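Local coordinates for UDP-4-amino-4,6-dideoxy-N-acetyl-beta-L-altrosamine transaminase (Helicobacter pylori, PDB 2FNU), which transfers an amino group from L-glutamate to a UDP-linked 4-keto sugar, the second step in making pseudaminic acid, with which flagellin is modified, at residues Met250-Asp261 and His274-His284; Ala40-Lys48 and Leu159-Gly170. All blocks are in the same frame, centred on the assembly; numbering follows the deposited sequence.

Interaction 1: residues Met250-Asp261 and His274-His284; sequences MQKREEAALTYD and HPLLKDKSSNH
Arg253 reaches from the helix to the backbone of the 274-284 loop and grips one atom, Ser282 O, side-on with two nitrogens: NE lies 2.8 Å and NH2 2.9 Å from that oxygen. The carbonyl sits almost exactly in the guanidinium plane. It receives NE nearly along its own C=O direction (C=O...NE 166°), whereas NH2 falls on a lone pair. A bend at chi3 (-62°) turns the guanidinium edge to the loop, and Met250 CA of the same helix lies over one of its faces. NH1 bonds to Pro184 O, so the arginine also ties this loop to the one just beyond Lys183. One turn earlier, Met250 passes alongside Ser282 with SD, and Met250 CE ends 3.8 Å from Lys280 CB, the two side chains crossing at about a right angle.

Further along the helix the His274 ring lies against Ala257, whose CB stands 3.5 Å from the ring centroid and only 7° off its normal, a CH-pi contact over the face. Glu254 and Leu258 come to the ring's edge; NE2 gives a weak bond to Glu254 OE2 (3.2 Å). A water links Glu254 OE1 to Ser281 N. Asp261 packs OD1 against Pro275 CD, while its hydrogen bond goes to Tyr286 OH.

The two-pronged arginine grip would fix the loop's path just before His284, whose side chain comes within about 3 Å (nearest atoms) of that of Lys183, the cofactor-attachment lysine, unattached here; the buried carbonyl of Ser282 is satisfied twice over by a probably charged donor.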
loop_
_atom_site.group_PDB
_atom_site.type_symbol
_atom_site.label_atom_id
_atom_site.label_comp_id
_atom_site.label_asym_id
_atom_site.label_seq_id
_atom_site.Cartn_x
_atom_site.Cartn_y
_atom_site.Cartn_z
ATOM N N MET B 250 22.356 4.640 13.101
ATOM C CA MET B 250 21.918 4.453 14.479
ATOM C C MET B 250 22.930 5.082 15.438
ATOM O O MET B 250 22.553 5.712 16.444
ATOM C CB MET B 250 21.738 2.959 14.782
ATOM C CG MET B 250 21.363 2.665 16.229
ATOM S SD MET B 250 20.821 0.953 16.387
ATOM C CE MET B 250 21.823 0.401 17.773
ATOM N N GLN B 251 24.212 4.928 15.122
ATOM C CA GLN B 251 25.253 5.492 15.987
ATOM C C GLN B 251 25.287 7.029 15.906
ATOM O O GLN B 251 25.585 7.704 16.904
ATOM C CB GLN B 251 26.615 4.863 15.693
ATOM C CG GLN B 251 27.765 5.414 16.564
ATOM C CD GLN B 251 27.601 5.134 18.070
ATOM O OE1 GLN B 251 26.897 4.200 18.503
ATOM N NE2 GLN B 251 28.266 5.955 18.877
ATOM N N LYS B 252 24.971 7.593 14.736
ATOM C CA LYS B 252 24.827 9.045 14.665
ATOM C C LYS B 252 23.725 9.535 15.590
ATOM O O LYS B 252 23.897 10.550 16.267
ATOM C CB LYS B 252 24.600 9.524 13.232
ATOM C CG LYS B 252 25.833 9.354 12.345
ATOM C CD LYS B 252 26.911 10.367 12.720
ATOM C CE LYS B 252 28.142 10.231 11.830
ATOM N NZ LYS B 252 29.264 11.099 12.299
ATOM N N ARG B 253 22.583 8.834 15.604
ATOM C CA ARG B 253 21.492 9.198 16.500
ATOM C C ARG B 253 21.906 8.998 17.962
ATOM O O ARG B 253 21.562 9.805 18.828
ATOM C CB ARG B 253 20.215 8.430 16.157
ATOM C CG ARG B 253 19.642 8.801 14.780
ATOM C CD ARG B 253 18.236 8.229 14.575
ATOM N NE ARG B 253 18.258 6.774 14.633
ATOM C CZ ARG B 253 18.456 5.972 13.588
ATOM N NH1 ARG B 253 18.626 6.472 12.353
ATOM N NH2 ARG B 253 18.479 4.658 13.791
ATOM N N GLU B 254 22.678 7.942 18.224
ATOM C CA GLU B 254 23.172 7.716 19.595
ATOM C C GLU B 254 24.067 8.868 20.051
ATOM O O GLU B 254 23.967 9.312 21.203
ATOM C CB GLU B 254 23.890 6.364 19.704
ATOM C CG GLU B 254 24.566 6.078 21.057
ATOM C CD GLU B 254 23.601 5.876 22.217
ATOM O OE1 GLU B 254 22.378 5.691 21.993
ATOM O OE2 GLU B 254 24.082 5.879 23.378
ATOM N N GLU B 255 24.914 9.359 19.152
ATOM C CA GLU B 255 25.801 10.474 19.492
ATOM C C GLU B 255 25.006 11.736 19.780
ATOM O O GLU B 255 25.321 12.466 20.724
ATOM C CB GLU B 255 26.890 10.653 18.428
ATOM C CG GLU B 255 27.970 9.578 18.616
ATOM C CD GLU B 255 28.800 9.278 17.380
ATOM O OE1 GLU B 255 29.542 8.272 17.427
ATOM O OE2 GLU B 255 28.715 10.017 16.379
ATOM N N ALA B 256 23.954 11.978 18.998
ATOM C CA ALA B 256 23.086 13.130 19.234
ATOM C C ALA B 256 22.409 12.982 20.587
ATOM O O ALA B 256 22.358 13.933 21.367
ATOM C CB ALA B 256 22.034 13.232 18.131
ATOM N N ALA B 257 21.893 11.782 20.871
ATOM C CA ALA B 257 21.238 11.532 22.156
ATOM C C ALA B 257 22.181 11.768 23.332
ATOM O O ALA B 257 21.795 12.339 24.357
ATOM C CB ALA B 257 20.692 10.109 22.198
ATOM N N LEU B 258 23.423 11.321 23.184
ATOM C CA LEU B 258 24.404 11.504 24.256
ATOM C C LEU B 258 24.708 12.979 24.487
ATOM O O LEU B 258 24.962 13.396 25.633
ATOM C CB LEU B 258 25.692 10.725 23.963
ATOM C CG LEU B 258 25.537 9.205 24.060
ATOM C CD1 LEU B 258 26.776 8.541 23.452
ATOM C CD2 LEU B 258 25.274 8.707 25.497
ATOM N N THR B 259 24.714 13.769 23.409
ATOM C CA THR B 259 24.931 15.218 23.535
ATOM C C THR B 259 23.779 15.866 24.296
ATOM O O THR B 259 24.001 16.645 25.223
ATOM C CB THR B 259 25.128 15.858 22.158
ATOM O OG1 THR B 259 26.337 15.338 21.608
ATOM C CG2 THR B 259 25.246 17.378 22.256
ATOM N N TYR B 260 22.540 15.549 23.925
ATOM C CA TYR B 260 21.430 16.016 24.739
ATOM C C TYR B 260 21.588 15.601 26.208
ATOM O O TYR B 260 21.353 16.404 27.112
ATOM C CB TYR B 260 20.134 15.397 24.237
ATOM C CG TYR B 260 19.474 16.014 23.020
ATOM C CD1 TYR B 260 19.120 17.365 22.988
ATOM C CD2 TYR B 260 19.107 15.217 21.931
ATOM C CE1 TYR B 260 18.447 17.914 21.895
ATOM C CE2 TYR B 260 18.448 15.767 20.821
ATOM C CZ TYR B 260 18.111 17.115 20.821
ATOM O OH TYR B 260 17.426 17.658 19.752
ATOM N N ASP B 261 21.942 14.332 26.444
ATOM C CA ASP B 261 22.099 13.827 27.819
ATOM C C ASP B 261 23.088 14.708 28.588
ATOM O O ASP B 261 22.819 15.086 29.741
ATOM C CB ASP B 261 22.612 12.393 27.832
ATOM C CG ASP B 261 21.578 11.371 27.371
ATOM O OD1 ASP B 261 20.394 11.701 27.119
ATOM O OD2 ASP B 261 21.985 10.193 27.276
ATOM N N HIS B 274 16.712 8.694 27.628
ATOM C CA HIS B 274 17.886 8.029 27.032
ATOM C C HIS B 274 18.937 7.495 28.026
ATOM O O HIS B 274 19.469 6.404 27.817
ATOM C CB HIS B 274 18.496 8.887 25.905
ATOM C CG HIS B 274 19.722 8.295 25.286
ATOM N ND1 HIS B 274 19.692 7.391 24.245
ATOM C CD2 HIS B 274 21.028 8.473 25.589
ATOM C CE1 HIS B 274 20.931 7.047 23.926
ATOM N NE2 HIS B 274 21.758 7.696 24.726
ATOM N N PRO B 275 19.248 8.253 29.096
ATOM C CA PRO B 275 20.230 7.721 30.057
ATOM C C PRO B 275 19.828 6.426 30.760
ATOM O O PRO B 275 20.692 5.796 31.393
ATOM C CB PRO B 275 20.372 8.853 31.086
ATOM C CG PRO B 275 20.015 10.089 30.314
ATOM C CD PRO B 275 18.858 9.637 29.449
ATOM N N LEU B 276 18.554 6.038 30.667
ATOM C CA LEU B 276 18.072 4.859 31.380
ATOM C C LEU B 276 18.172 3.569 30.566
ATOM O O LEU B 276 17.841 2.488 31.067
ATOM C CB LEU B 276 16.633 5.086 31.839
ATOM C CG LEU B 276 16.437 6.377 32.646
ATOM C CD1 LEU B 276 14.946 6.584 32.926
ATOM C CD2 LEU B 276 17.268 6.401 33.953
ATOM N N LEU B 277 18.618 3.670 29.315
ATOM C CA LEU B 277 18.706 2.482 28.452
ATOM C C LEU B 277 19.683 1.457 29.017
ATOM O O LEU B 277 20.742 1.822 29.532
ATOM C CB LEU B 277 19.160 2.870 27.051
ATOM C CG LEU B 277 18.204 3.663 26.161
ATOM C CD1 LEU B 277 18.933 4.017 24.879
ATOM C CD2 LEU B 277 16.968 2.848 25.859
ATOM N N LYS B 278 19.333 0.179 28.867
ATOM C CA LYS B 278 20.200 -0.933 29.283
ATOM C C LYS B 278 20.683 -1.743 28.087
ATOM O O LYS B 278 21.555 -2.597 28.227
ATOM C CB LYS B 278 19.465 -1.838 30.272
ATOM C CG LYS B 278 19.221 -1.159 31.618
ATOM C CD LYS B 278 18.431 -2.050 32.565
ATOM C CE LYS B 278 18.238 -1.369 33.916
ATOM N NZ LYS B 278 17.373 -2.167 34.828
ATOM N N ASP B 279 20.121 -1.473 26.913
ATOM C CA ASP B 279 20.578 -2.111 25.682
ATOM C C ASP B 279 20.631 -1.053 24.599
ATOM O O ASP B 279 20.065 0.043 24.753
ATOM C CB ASP B 279 19.623 -3.224 25.229
ATOM C CG ASP B 279 20.012 -4.600 25.772
ATOM O OD1 ASP B 279 21.064 -5.174 25.350
ATOM O OD2 ASP B 279 19.229 -5.118 26.584
ATOM N N LYS B 280 21.317 -1.372 23.508
ATOM C CA LYS B 280 21.355 -0.477 22.347
ATOM C C LYS B 280 19.952 -0.250 21.815
ATOM O O LYS B 280 19.158 -1.195 21.713
ATOM C CB LYS B 280 22.189 -1.075 21.234
ATOM C CG LYS B 280 23.677 -1.041 21.450
ATOM C CD LYS B 280 24.345 -1.272 20.086
ATOM C CE LYS B 280 25.762 -1.764 20.169
ATOM N NZ LYS B 280 26.230 -2.025 18.769
ATOM N N SER B 281 19.638 1.009 21.501
ATOM C CA SER B 281 18.344 1.380 20.919
ATOM C C SER B 281 18.557 2.027 19.565
ATOM O O SER B 281 19.595 2.665 19.321
ATOM C CB SER B 281 17.611 2.391 21.818
ATOM O OG SER B 281 16.509 3.019 21.144
ATOM N N SER B 282 17.550 1.887 18.696
ATOM C CA SER B 282 17.572 2.552 17.398
ATOM C C SER B 282 17.603 4.077 17.562
ATOM O O SER B 282 17.992 4.800 16.646
ATOM C CB SER B 282 16.312 2.165 16.628
ATOM O OG SER B 282 15.172 2.721 17.279
ATOM N N ASN B 283 17.144 4.570 18.707
ATOM C CA ASN B 283 17.037 6.015 18.947
ATOM C C ASN B 283 16.141 6.687 17.916
ATOM O O ASN B 283 16.443 7.776 17.434
ATOM C CB ASN B 283 18.416 6.700 18.938
ATOM C CG ASN B 283 19.295 6.253 20.088
ATOM O OD1 ASN B 283 20.436 5.800 19.893
ATOM N ND2 ASN B 283 18.770 6.363 21.292
ATOM N N HIS B 284 15.034 6.026 17.566
ATOM C CA HIS B 284 14.087 6.668 16.656
ATOM C C HIS B 284 13.603 8.007 17.203
ATOM O O HIS B 284 13.494 8.995 16.437
ATOM C CB HIS B 284 12.899 5.750 16.324
ATOM C CG HIS B 284 11.829 6.444 15.560
ATOM N ND1 HIS B 284 12.089 7.154 14.403
ATOM C CD2 HIS B 284 10.506 6.581 15.799
ATOM C CE1 HIS B 284 10.966 7.701 13.966
ATOM N NE2 HIS B 284 9.992 7.370 14.796
HETATM O O HOH W 1 21.565 3.010 22.243
#

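Interaction 2: residues Ala40-Lys48 and Leu159-Gly170; sequences ALCEFLGVK and LGSEYQNKKVGG
Lys167 lays its aliphatic chain across the ring of Phe44, the two side chains crossing at about a right angle. CE is the carbon over the face, 3.8 Å from the ring centroid and shifted toward the rim, which makes a CH-pi contact; NZ follows at 4.8 Å from the same centroid and 16° off the ring normal, a cation-pi interaction. The bend at chi4 (77°), after an otherwise extended chain, turns NZ off the ring, still over the face but farther from it than CE. Gly160 N approaches the ring at its edge, near the plane.

Apolar contacts continue along the helix with Leu159. Leu159 CG lies 4.0 Å from Phe44 CE2, and Leu159 CD1 meets CD2 of both Leu41 and Leu45, at 4.3 and 4.2 Å. Phe177 of strand 174-178 touches both Leu45 and Leu159, so the cluster extends onto the central sheet.

Side chains also pack closely on the backbone of the 159-170 segment. Leu45 CD2 lies 3.2 Å from the carbonyl oxygen Val168 O, and Val47 CG1 rests on Gly170 CA and near Gly169 O.

The direct contacts are joined by two water bridges. One water donates to Phe44 O and accepts from Lys167 NZ, each at 2.8 Å, tying the ammonium to the last turn of the helix. A second donates to both Leu45 O and Lys167 O, linking the two backbones.

Here the C-terminal end of helix 32-45, left through Gly46 with positive phi, packs on the base of a beta hairpin with a type I' turn from Tyr163 to Lys166. Together they flank the mixed seven-stranded sheet of the large domain, as in PLP-dependent aminotransferases of fold type I, to which the DegT/DnrJ/EryC1 family belongs.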
loop_
_atom_site.group_PDB
_atom_site.type_symbol
_atom_site.label_atom_id
_atom_site.label_comp_id
_atom_site.label_asym_id
_atom_site.label_seq_id
_atom_site.Cartn_x
_atom_site.Cartn_y
_atom_site.Cartn_z
ATOM N N ALA B 40 18.499 -9.491 3.070
ATOM C CA ALA B 40 19.385 -8.662 3.875
ATOM C C ALA B 40 18.809 -8.414 5.275
ATOM O O ALA B 40 19.537 -8.363 6.278
ATOM C CB ALA B 40 19.700 -7.359 3.145
ATOM N N LEU B 41 17.487 -8.265 5.357
ATOM C CA LEU B 41 16.850 -8.117 6.665
ATOM C C LEU B 41 17.025 -9.382 7.509
ATOM O O LEU B 41 17.266 -9.298 8.715
ATOM C CB LEU B 41 15.359 -7.768 6.526
ATOM C CG LEU B 41 15.073 -6.336 6.040
ATOM C CD1 LEU B 41 13.629 -6.237 5.524
ATOM C CD2 LEU B 41 15.323 -5.310 7.166
ATOM N N CYS B 42 16.890 -10.551 6.883
ATOM C CA CYS B 42 17.080 -11.798 7.626
ATOM C C CYS B 42 18.513 -11.887 8.151
ATOM O O CYS B 42 18.728 -12.344 9.276
ATOM C CB CYS B 42 16.787 -13.004 6.729
ATOM S SG CYS B 42 15.008 -13.158 6.378
ATOM N N GLU B 43 19.478 -11.478 7.334
ATOM C CA GLU B 43 20.890 -11.533 7.738
ATOM C C GLU B 43 21.181 -10.534 8.860
ATOM O O GLU B 43 21.865 -10.848 9.839
ATOM C CB GLU B 43 21.803 -11.307 6.541
ATOM C CG GLU B 43 21.699 -12.463 5.581
ATOM C CD GLU B 43 22.883 -12.593 4.650
ATOM O OE1 GLU B 43 24.005 -12.201 5.043
ATOM O OE2 GLU B 43 22.682 -13.106 3.525
ATOM N N PHE B 44 20.601 -9.340 8.749
ATOM C CA PHE B 44 20.789 -8.315 9.770
ATOM C C PHE B 44 20.218 -8.718 11.126
ATOM O O PHE B 44 20.833 -8.463 12.159
ATOM C CB PHE B 44 20.133 -7.024 9.262
ATOM C CG PHE B 44 20.321 -5.819 10.153
ATOM C CD1 PHE B 44 21.517 -5.130 10.179
ATOM C CD2 PHE B 44 19.258 -5.333 10.913
ATOM C CE1 PHE B 44 21.670 -4.005 10.996
ATOM C CE2 PHE B 44 19.415 -4.212 11.727
ATOM C CZ PHE B 44 20.610 -3.553 11.752
ATOM N N LEU B 45 19.036 -9.339 11.116
ATOM C CA LEU B 45 18.310 -9.647 12.341
ATOM C C LEU B 45 18.545 -11.067 12.863
ATOM O O LEU B 45 18.241 -11.363 14.027
ATOM C CB LEU B 45 16.804 -9.442 12.105
ATOM C CG LEU B 45 16.409 -8.003 11.764
ATOM C CD1 LEU B 45 14.959 -8.016 11.306
ATOM C CD2 LEU B 45 16.615 -7.085 12.965
ATOM N N GLY B 46 19.043 -11.948 12.003
ATOM C CA GLY B 46 19.181 -13.367 12.367
ATOM C C GLY B 46 17.843 -14.100 12.455
ATOM O O GLY B 46 17.640 -14.939 13.351
ATOM N N VAL B 47 16.928 -13.776 11.534
ATOM C CA VAL B 47 15.611 -14.417 11.486
ATOM C C VAL B 47 15.461 -15.269 10.235
ATOM O O VAL B 47 16.223 -15.129 9.276
ATOM C CB VAL B 47 14.442 -13.395 11.604
ATOM C CG1 VAL B 47 14.502 -12.691 12.962
ATOM C CG2 VAL B 47 14.464 -12.377 10.484
ATOM N N LYS B 48 14.461 -16.149 10.255
ATOM C CA LYS B 48 14.232 -17.074 9.164
ATOM C C LYS B 48 13.613 -16.407 7.931
ATOM O O LYS B 48 13.977 -16.723 6.786
ATOM C CB LYS B 48 13.317 -18.182 9.682
ATOM C CG LYS B 48 13.481 -19.492 9.008
ATOM C CD LYS B 48 12.490 -20.504 9.570
ATOM C CE LYS B 48 12.902 -21.083 10.897
ATOM N NZ LYS B 48 11.850 -22.083 11.341
ATOM N N LEU B 159 14.145 -0.935 14.403
ATOM C CA LEU B 159 15.164 -1.632 13.609
ATOM C C LEU B 159 16.570 -1.286 14.124
ATOM O O LEU B 159 16.980 -0.112 14.154
ATOM C CB LEU B 159 15.032 -1.313 12.127
ATOM C CG LEU B 159 15.981 -2.150 11.251
ATOM C CD1 LEU B 159 15.481 -3.564 11.068
ATOM C CD2 LEU B 159 16.147 -1.451 9.920
ATOM N N GLY B 160 17.296 -2.324 14.529
ATOM C CA GLY B 160 18.634 -2.142 15.080
ATOM C C GLY B 160 18.678 -2.153 16.600
ATOM O O GLY B 160 19.750 -2.294 17.199
ATOM N N SER B 161 17.522 -1.986 17.242
ATOM C CA SER B 161 17.457 -2.085 18.703
ATOM C C SER B 161 17.750 -3.498 19.173
ATOM O O SER B 161 17.542 -4.458 18.424
ATOM C CB SER B 161 16.077 -1.658 19.215
ATOM O OG SER B 161 15.821 -0.308 18.856
ATOM N N GLU B 162 18.220 -3.597 20.425
ATOM C CA GLU B 162 18.611 -4.883 21.028
ATOM C C GLU B 162 17.930 -5.148 22.370
ATOM O O GLU B 162 17.484 -4.229 23.074
ATOM C CB GLU B 162 20.130 -4.931 21.220
ATOM C CG GLU B 162 20.865 -4.905 19.883
ATOM C CD GLU B 162 22.389 -4.934 20.009
ATOM O OE1 GLU B 162 22.936 -5.090 21.132
ATOM O OE2 GLU B 162 23.049 -4.775 18.959
ATOM N N TYR B 163 17.881 -6.425 22.721
ATOM C CA TYR B 163 17.471 -6.857 24.047
ATOM C C TYR B 163 18.475 -7.942 24.412
ATOM O O TYR B 163 18.649 -8.914 23.670
ATOM C CB TYR B 163 16.057 -7.412 23.994
ATOM C CG TYR B 163 15.603 -8.034 25.298
ATOM C CD1 TYR B 163 15.743 -9.408 25.519
ATOM C CD2 TYR B 163 15.020 -7.257 26.298
ATOM C CE1 TYR B 163 15.316 -9.995 26.713
ATOM C CE2 TYR B 163 14.595 -7.846 27.511
ATOM C CZ TYR B 163 14.747 -9.205 27.690
ATOM O OH TYR B 163 14.322 -9.804 28.860
ATOM N N GLN B 164 19.165 -7.749 25.537
ATOM C CA GLN B 164 20.195 -8.693 25.971
ATOM C C GLN B 164 21.166 -9.021 24.822
ATOM O O GLN B 164 21.494 -10.177 24.551
ATOM C CB GLN B 164 19.562 -9.923 26.627
ATOM C CG GLN B 164 18.871 -9.563 27.949
ATOM C CD GLN B 164 18.137 -10.728 28.591
ATOM O OE1 GLN B 164 18.227 -11.876 28.138
ATOM N NE2 GLN B 164 17.392 -10.431 29.658
ATOM N N ASN B 165 21.635 -7.965 24.157
ATOM C CA ASN B 165 22.640 -8.083 23.092
ATOM C C ASN B 165 22.189 -8.836 21.847
ATOM O O ASN B 165 23.013 -9.284 21.049
ATOM C CB ASN B 165 23.948 -8.681 23.631
ATOM C CG ASN B 165 24.479 -7.900 24.800
ATOM O OD1 ASN B 165 24.432 -8.362 25.936
ATOM N ND2 ASN B 165 24.909 -6.678 24.548
ATOM N N LYS B 166 20.870 -8.948 21.678
ATOM C CA LYS B 166 20.292 -9.596 20.506
ATOM C C LYS B 166 19.318 -8.656 19.816
ATOM O O LYS B 166 18.507 -7.986 20.467
ATOM C CB LYS B 166 19.557 -10.871 20.933
ATOM C CG LYS B 166 20.539 -11.925 21.493
ATOM C CD LYS B 166 19.869 -13.100 22.176
ATOM C CE LYS B 166 19.175 -12.687 23.456
ATOM N NZ LYS B 166 18.741 -13.872 24.290
ATOM N N LYS B 167 19.367 -8.622 18.492
ATOM C CA LYS B 167 18.507 -7.693 17.771
ATOM C C LYS B 167 17.030 -8.000 17.914
ATOM O O LYS B 167 16.587 -9.150 17.766
ATOM C CB LYS B 167 18.875 -7.661 16.289
ATOM C CG LYS B 167 20.137 -6.888 16.037
ATOM C CD LYS B 167 20.425 -6.765 14.575
ATOM C CE LYS B 167 21.650 -5.882 14.333
ATOM N NZ LYS B 167 22.913 -6.611 14.623
ATOM N N VAL B 168 16.269 -6.951 18.195
ATOM C CA VAL B 168 14.808 -7.022 18.133
ATOM C C VAL B 168 14.384 -7.515 16.744
ATOM O O VAL B 168 14.971 -7.112 15.735
ATOM C CB VAL B 168 14.218 -5.636 18.413
ATOM C CG1 VAL B 168 12.713 -5.592 18.084
ATOM C CG2 VAL B 168 14.472 -5.263 19.886
ATOM N N GLY B 169 13.388 -8.402 16.709
ATOM C CA GLY B 169 12.901 -8.954 15.444
ATOM C C GLY B 169 12.585 -10.434 15.537
ATOM O O GLY B 169 11.684 -10.920 14.865
ATOM N N GLY B 170 13.331 -11.153 16.369
ATOM C CA GLY B 170 13.173 -12.597 16.421
ATOM C C GLY B 170 12.508 -13.109 17.682
ATOM O O GLY B 170 12.350 -14.326 17.840
HETATM O O HOH W 2 23.561 -7.841 12.185
HETATM O O HOH W 3 17.283 -11.508 16.718
#

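In the fold
Interaction 2 is buried, with no exposed residue among those that touch; interaction 1 is only partly buried and reaches the surface at Leu258, Pro275 and Lys280. Interaction 1 mixes an arginine grip on a backbone carbonyl with packing on a histidine ring; interaction 2 relies on leucines, an aromatic face and waters beside the central sheet. The two meet through the 159-170 segment: Ser282 N probably bonds to Ser161 OG and Asp279 OD2 to Gln164 N, while Lys280 pairs by backbone with Glu162. The hairpin thus lies between helix 32-45 and the 274-284 loop, and it is interaction 1 that comes near the active site, through His284.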